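Local structure of uncharacterized ATP-binding protein MJECL15 (Methanocaldococcus jannaschii, 3H92) at residues A[8-13]-A[84-89]; A[45-50]-A[77-82]. The protein is of unknown function but probably binds ATP, and the domain in this structure belongs to a family grouped with helix-turn-helix proteins. One frame throughout, in Å; residues are numbered along the deposited sequence.

Interaction 1: residues A[8-13]-A[84-89]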
loop_
_atom_site.group_PDB
_atom_site.type_symbol
_atom_site.label_atom_id
_atom_site.label_comp_id
_atom_site.label_asym_id
_atom_site.label_seq_id
_atom_site.Cartn_x
_atom_site.Cartn_y
_atom_site.Cartn_z
ATOM N N THR A 8 -4.421 14.525 13.146
ATOM C CA THR A 8 -3.096 14.068 13.586
ATOM C C THR A 8 -3.014 12.601 13.164
ATOM O O THR A 8 -2.100 12.217 12.425
ATOM C CB THR A 8 -2.825 14.286 15.128
ATOM O OG1 THR A 8 -1.565 14.946 15.305
ATOM C CG2 THR A 8 -2.823 12.971 15.927
ATOM N N LYS A 9 -4.020 11.821 13.569
ATOM C CA LYS A 9 -4.112 10.395 13.239
ATOM C C LYS A 9 -3.891 10.143 11.751
ATOM O O LYS A 9 -2.997 9.375 11.384
ATOM C CB LYS A 9 -5.462 9.825 13.686
ATOM C CG LYS A 9 -5.603 9.745 15.205
ATOM C CD LYS A 9 -6.918 10.367 15.725
ATOM C CE LYS A 9 -6.819 11.879 15.972
ATOM N NZ LYS A 9 -5.862 12.230 17.065
ATOM N N LEU A 10 -4.665 10.816 10.898
ATOM C CA LEU A 10 -4.614 10.531 9.451
ATOM C C LEU A 10 -3.362 11.077 8.744
ATOM O O LEU A 10 -2.905 10.454 7.783
ATOM C CB LEU A 10 -5.893 10.976 8.713
ATOM C CG LEU A 10 -6.540 9.964 7.734
ATOM C CD1 LEU A 10 -5.497 9.120 6.921
ATOM C CD2 LEU A 10 -7.575 9.041 8.439
ATOM N N GLU A 11 -2.812 12.211 9.193
ATOM C CA GLU A 11 -1.544 12.693 8.617
ATOM C C GLU A 11 -0.344 11.893 9.129
ATOM O O GLU A 11 0.718 11.923 8.510
ATOM C CB GLU A 11 -1.337 14.221 8.765
ATOM C CG GLU A 11 -1.446 15.022 7.393
ATOM C CD GLU A 11 -0.119 15.058 6.527
ATOM O OE1 GLU A 11 0.988 15.216 7.119
ATOM O OE2 GLU A 11 -0.186 14.970 5.258
ATOM N N GLU A 12 -0.521 11.167 10.234
ATOM C CA GLU A 12 0.490 10.211 10.704
ATOM C C GLU A 12 0.696 9.125 9.634
ATOM O O GLU A 12 1.816 8.890 9.164
ATOM C CB GLU A 12 0.049 9.557 12.025
ATOM C CG GLU A 12 1.119 9.507 13.128
ATOM C CD GLU A 12 0.930 10.593 14.217
ATOM O OE1 GLU A 12 1.537 11.698 14.086
ATOM O OE2 GLU A 12 0.169 10.341 15.203
ATOM N N GLU A 13 -0.414 8.482 9.261
ATOM C CA GLU A 13 -0.425 7.433 8.231
ATOM C C GLU A 13 -0.262 7.974 6.827
ATOM O O GLU A 13 0.197 7.278 5.938
ATOM C CB GLU A 13 -1.711 6.617 8.254
ATOM C CG GLU A 13 -1.460 5.188 7.789
ATOM C CD GLU A 13 -0.834 4.299 8.883
ATOM O OE1 GLU A 13 -1.079 4.606 10.070
ATOM O OE2 GLU A 13 -0.125 3.293 8.566
ATOM N N VAL A 84 -5.001 3.907 6.716
ATOM C CA VAL A 84 -4.151 3.662 5.557
ATOM C C VAL A 84 -5.024 3.815 4.325
ATOM O O VAL A 84 -4.686 4.511 3.333
ATOM C CB VAL A 84 -3.512 2.233 5.579
ATOM C CG1 VAL A 84 -2.849 1.933 4.258
ATOM C CG2 VAL A 84 -2.463 2.105 6.674
ATOM N N TRP A 85 -6.181 3.193 4.361
ATOM C CA TRP A 85 -7.047 3.304 3.191
ATOM C C TRP A 85 -7.396 4.736 2.854
ATOM O O TRP A 85 -7.411 5.157 1.700
ATOM C CB TRP A 85 -8.331 2.554 3.403
ATOM C CG TRP A 85 -9.137 2.410 2.182
ATOM C CD1 TRP A 85 -8.716 2.073 0.942
ATOM C CD2 TRP A 85 -10.519 2.494 2.134
ATOM N NE1 TRP A 85 -9.799 1.970 0.088
ATOM C CE2 TRP A 85 -10.917 2.213 0.826
ATOM C CE3 TRP A 85 -11.485 2.762 3.095
ATOM C CZ2 TRP A 85 -12.228 2.226 0.442
ATOM C CZ3 TRP A 85 -12.797 2.751 2.728
ATOM C CH2 TRP A 85 -13.168 2.494 1.412
ATOM N N ASN A 86 -7.644 5.522 3.860
ATOM C CA ASN A 86 -7.966 6.883 3.560
ATOM C C ASN A 86 -6.781 7.694 3.088
ATOM O O ASN A 86 -6.985 8.646 2.368
ATOM C CB ASN A 86 -8.620 7.525 4.739
ATOM C CG ASN A 86 -10.012 6.948 5.018
ATOM O OD1 ASN A 86 -10.280 6.480 6.136
ATOM N ND2 ASN A 86 -10.910 6.971 4.003
ATOM N N ALA A 87 -5.558 7.338 3.496
ATOM C CA ALA A 87 -4.349 8.027 3.046
ATOM C C ALA A 87 -4.115 7.711 1.568
ATOM O O ALA A 87 -3.801 8.582 0.816
ATOM C CB ALA A 87 -3.179 7.620 3.862
ATOM N N ILE A 88 -4.342 6.475 1.147
ATOM C CA ILE A 88 -4.349 6.093 -0.277
ATOM C C ILE A 88 -5.330 6.898 -1.128
ATOM O O ILE A 88 -5.023 7.466 -2.195
ATOM C CB ILE A 88 -4.702 4.617 -0.419
ATOM C CG1 ILE A 88 -3.562 3.726 0.105
ATOM C CG2 ILE A 88 -4.996 4.233 -1.909
ATOM C CD1 ILE A 88 -4.021 2.251 0.417
ATOM N N LYS A 89 -6.549 6.937 -0.685
ATOM C CA LYS A 89 -7.539 7.634 -1.437
ATOM C C LYS A 89 -7.130 9.064 -1.610
ATOM O O LYS A 89 -7.185 9.612 -2.707
ATOM C CB LYS A 89 -8.884 7.494 -0.734
ATOM C CG LYS A 89 -9.379 6.031 -0.815
ATOM C CD LYS A 89 -10.901 5.908 -0.551
ATOM C CE LYS A 89 -11.223 6.009 0.940
ATOM N NZ LYS A 89 -12.713 5.953 1.192
#
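Both methyl ends of L10 press on the turn of helix 82-91 that carries N86 and A87. CD1 reaches the helix backbone, 3.9 Å from the A87 N atom, and also touches the A87 methyl; CD2 meets the CB of N86 at 4.1 Å, the two side chains crossing at about a right angle. The A87 methyl, CB, also lies 4.0 Å from the E13 carbonyl O. The contact joins helix 8-27 to helix 82-91, the first and last helices of the domain; the axes of segments 8-13 and 84-89 approach to 8.8 Å and cross at -70°. L10 also touches L83 and R90 of the same helix. A second kind of contact sets a carboxylate beside hydrocarbon: E13 bends at chi2 (79°), bringing CG to 3.4 Å and OE2 to 3.2 Å from V84 CG2. That methyl faces E13 because it stands anti to its own carbonyl carbon, beside the V84 backbone N. No hydrogen bond passes between residues 8-13 and 84-89; OE2 of E13 is instead hydrogen-bonded to ND1 of H16, one turn further along its own helix.

Interaction 2: residues A[45-50]-A[77-82]; sequences DNYELP and LKPQSY
Y47 lays its ring along K78 and P79 and ends against Y82. From CB, with CG anti to the backbone N (chi1 176°), the ring is carried across the end of strand 76-79. CD1 rests 3.8 Å from P79 CD, which makes an off-centre CH-pi contact with the ring. Diagonally across the ring, but on the same side of it, CE2 meets K78 CD at 3.7 Å, while K78 CB lies over that face near the rim. At the tip, OH comes in the plane of the Y82 ring to its edge, 3.1 Å from CE1, the two side chains crossing at about a right angle. The hydroxyl also shares a hydrogen bond of 2.5 Å with a water, which in turn donates to the P79 carbonyl O at 2.6 Å. A leucine in place of Y47 would probably break this water bridge and leave the Y82 edge without its hydroxyl and K78 CD without an aromatic neighbour. Beyond the tyrosine the chain enters strand 49-50, an edge of the three-stranded antiparallel sheet, with 76-79 between 49-50 and 68-71, an order consistent with a winged-helix fold. There L49 and L77 form a hydrogen-bonded pair: L49 N gives to L77 O (2.8 Å) and L77 N to L49 O (2.7 Å), and both side chains turn to the face covered by F43 and I54. E48 extends beside the L77 carbonyl; its OE2 is hydrogen-bonded to T76 OG1 and salt-bridged to K74, whereas OE1 stays 4.5 Å from K78 NZ, beyond a salt bridge.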
loop_
_atom_site.group_PDB
_atom_site.type_symbol
_atom_site.label_atom_id
_atom_site.label_comp_id
_atom_site.label_asym_id
_atom_site.label_seq_id
_atom_site.Cartn_x
_atom_site.Cartn_y
_atom_site.Cartn_z
ATOM N N ASP A 45 -10.491 1.825 -5.674
ATOM C CA ASP A 45 -11.717 1.382 -6.261
ATOM C C ASP A 45 -12.248 0.212 -5.520
ATOM O O ASP A 45 -13.424 -0.021 -5.533
ATOM C CB ASP A 45 -11.496 0.940 -7.699
ATOM C CG ASP A 45 -11.225 2.093 -8.639
ATOM O OD1 ASP A 45 -11.934 3.135 -8.564
ATOM O OD2 ASP A 45 -10.310 1.920 -9.477
ATOM N N ASN A 46 -11.366 -0.566 -4.943
ATOM C CA ASN A 46 -11.767 -1.781 -4.262
ATOM C C ASN A 46 -10.961 -1.985 -3.028
ATOM O O ASN A 46 -9.773 -2.263 -3.141
ATOM C CB ASN A 46 -11.481 -2.977 -5.151
ATOM C CG ASN A 46 -12.438 -3.087 -6.276
ATOM O OD1 ASN A 46 -13.587 -3.442 -6.073
ATOM N ND2 ASN A 46 -11.983 -2.774 -7.477
ATOM N N TYR A 47 -11.629 -1.982 -1.879
ATOM C CA TYR A 47 -10.982 -2.094 -0.558
ATOM C C TYR A 47 -10.234 -3.367 -0.316
ATOM O O TYR A 47 -9.209 -3.369 0.327
ATOM C CB TYR A 47 -12.061 -1.988 0.491
ATOM C CG TYR A 47 -11.610 -2.166 1.905
ATOM C CD1 TYR A 47 -10.899 -1.199 2.536
ATOM C CD2 TYR A 47 -11.963 -3.282 2.620
ATOM C CE1 TYR A 47 -10.550 -1.305 3.859
ATOM C CE2 TYR A 47 -11.585 -3.422 3.962
ATOM C CZ TYR A 47 -10.878 -2.411 4.552
ATOM O OH TYR A 47 -10.506 -2.523 5.841
ATOM N N GLU A 48 -10.796 -4.480 -0.762
ATOM C CA GLU A 48 -10.165 -5.787 -0.599
ATOM C C GLU A 48 -10.098 -6.443 -1.947
ATOM O O GLU A 48 -11.032 -6.336 -2.738
ATOM C CB GLU A 48 -11.022 -6.670 0.303
ATOM C CG GLU A 48 -10.381 -8.007 0.672
ATOM C CD GLU A 48 -11.241 -8.836 1.651
ATOM O OE1 GLU A 48 -12.230 -8.269 2.231
ATOM O OE2 GLU A 48 -10.917 -10.048 1.826
ATOM N N LEU A 49 -9.006 -7.144 -2.214
ATOM C CA LEU A 49 -8.882 -7.721 -3.519
ATOM C C LEU A 49 -8.041 -8.960 -3.545
ATOM O O LEU A 49 -7.324 -9.237 -2.608
ATOM C CB LEU A 49 -8.407 -6.658 -4.536
ATOM C CG LEU A 49 -7.305 -5.693 -4.244
ATOM C CD1 LEU A 49 -6.010 -6.484 -4.358
ATOM C CD2 LEU A 49 -7.365 -4.480 -5.219
ATOM N N PRO A 50 -8.190 -9.764 -4.615
ATOM C CA PRO A 50 -7.369 -10.964 -4.684
ATOM C C PRO A 50 -5.899 -10.609 -4.604
ATOM O O PRO A 50 -5.486 -9.589 -5.158
ATOM C CB PRO A 50 -7.741 -11.572 -6.030
ATOM C CG PRO A 50 -9.163 -11.048 -6.305
ATOM C CD PRO A 50 -9.140 -9.650 -5.739
ATOM N N LEU A 77 -5.945 -9.150 -0.256
ATOM C CA LEU A 77 -5.196 -8.053 0.315
ATOM C C LEU A 77 -6.162 -6.914 0.566
ATOM O O LEU A 77 -7.145 -6.756 -0.163
ATOM C CB LEU A 77 -4.136 -7.540 -0.656
ATOM C CG LEU A 77 -3.047 -8.561 -1.060
ATOM C CD1 LEU A 77 -2.265 -8.041 -2.280
ATOM C CD2 LEU A 77 -2.096 -8.804 0.093
ATOM N N LYS A 78 -5.840 -6.118 1.568
ATOM C CA LYS A 78 -6.608 -4.899 1.862
ATOM C C LYS A 78 -5.677 -3.993 2.651
ATOM O O LYS A 78 -4.684 -4.461 3.146
ATOM C CB LYS A 78 -7.904 -5.193 2.658
ATOM C CG LYS A 78 -7.755 -5.778 4.042
ATOM C CD LYS A 78 -9.141 -6.149 4.529
ATOM C CE LYS A 78 -9.122 -6.628 5.925
ATOM N NZ LYS A 78 -10.449 -7.275 6.293
ATOM N N PRO A 79 -6.009 -2.714 2.737
ATOM C CA PRO A 79 -5.211 -1.797 3.523
ATOM C C PRO A 79 -5.177 -2.275 4.975
ATOM O O PRO A 79 -6.116 -2.917 5.444
ATOM C CB PRO A 79 -5.951 -0.458 3.395
ATOM C CG PRO A 79 -6.767 -0.581 2.114
ATOM C CD PRO A 79 -7.204 -2.043 2.152
ATOM N N GLN A 80 -4.072 -1.993 5.646
ATOM C CA GLN A 80 -3.820 -2.486 6.971
ATOM C C GLN A 80 -4.811 -1.875 7.952
ATOM O O GLN A 80 -5.119 -2.487 8.984
ATOM C CB GLN A 80 -2.406 -2.128 7.366
ATOM C CG GLN A 80 -1.953 -2.728 8.653
ATOM C CD GLN A 80 -1.630 -4.190 8.496
ATOM O OE1 GLN A 80 -0.912 -4.587 7.562
ATOM N NE2 GLN A 80 -2.134 -5.016 9.421
ATOM N N SER A 81 -5.308 -0.677 7.640
ATOM C CA SER A 81 -6.334 -0.029 8.456
ATOM C C SER A 81 -7.068 0.950 7.618
ATOM O O SER A 81 -6.624 1.275 6.503
ATOM C CB SER A 81 -5.694 0.769 9.594
ATOM O OG SER A 81 -5.131 1.950 9.058
ATOM N N TYR A 82 -8.161 1.459 8.160
ATOM C CA TYR A 82 -8.974 2.461 7.450
ATOM C C TYR A 82 -8.214 3.732 7.265
ATOM O O TYR A 82 -8.385 4.395 6.272
ATOM C CB TYR A 82 -10.249 2.789 8.212
ATOM C CG TYR A 82 -11.216 1.641 8.380
ATOM C CD1 TYR A 82 -11.075 0.426 7.662
ATOM C CD2 TYR A 82 -12.325 1.779 9.238
ATOM C CE1 TYR A 82 -11.997 -0.629 7.826
ATOM C CE2 TYR A 82 -13.261 0.735 9.405
ATOM C CZ TYR A 82 -13.080 -0.448 8.687
ATOM O OH TYR A 82 -14.006 -1.447 8.842
HETATM O O HOH W 1 -8.167 -1.968 6.684
#

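The two contacts lie 14 Å apart, centre to centre, and are nested: the loop closed by 8-13 with 84-89 encloses both segments of interaction 2. They meet where strand 76-79 runs into helix 82-91. The S81 side chain caps that helix through the V84 N atom. W85, on the side of helix 82-91 turned from helix 8-27, packs edge-to-face on Y47 and sets its CD1 3.5 Å from P79 CG; V84 touches both P79 and E13. Helix 82-91 is therefore shared, packed between the N-terminal helix and the small sheet, so that helix 8-27 and the sheet are both joined to it, in a fold consistent with a winged helix.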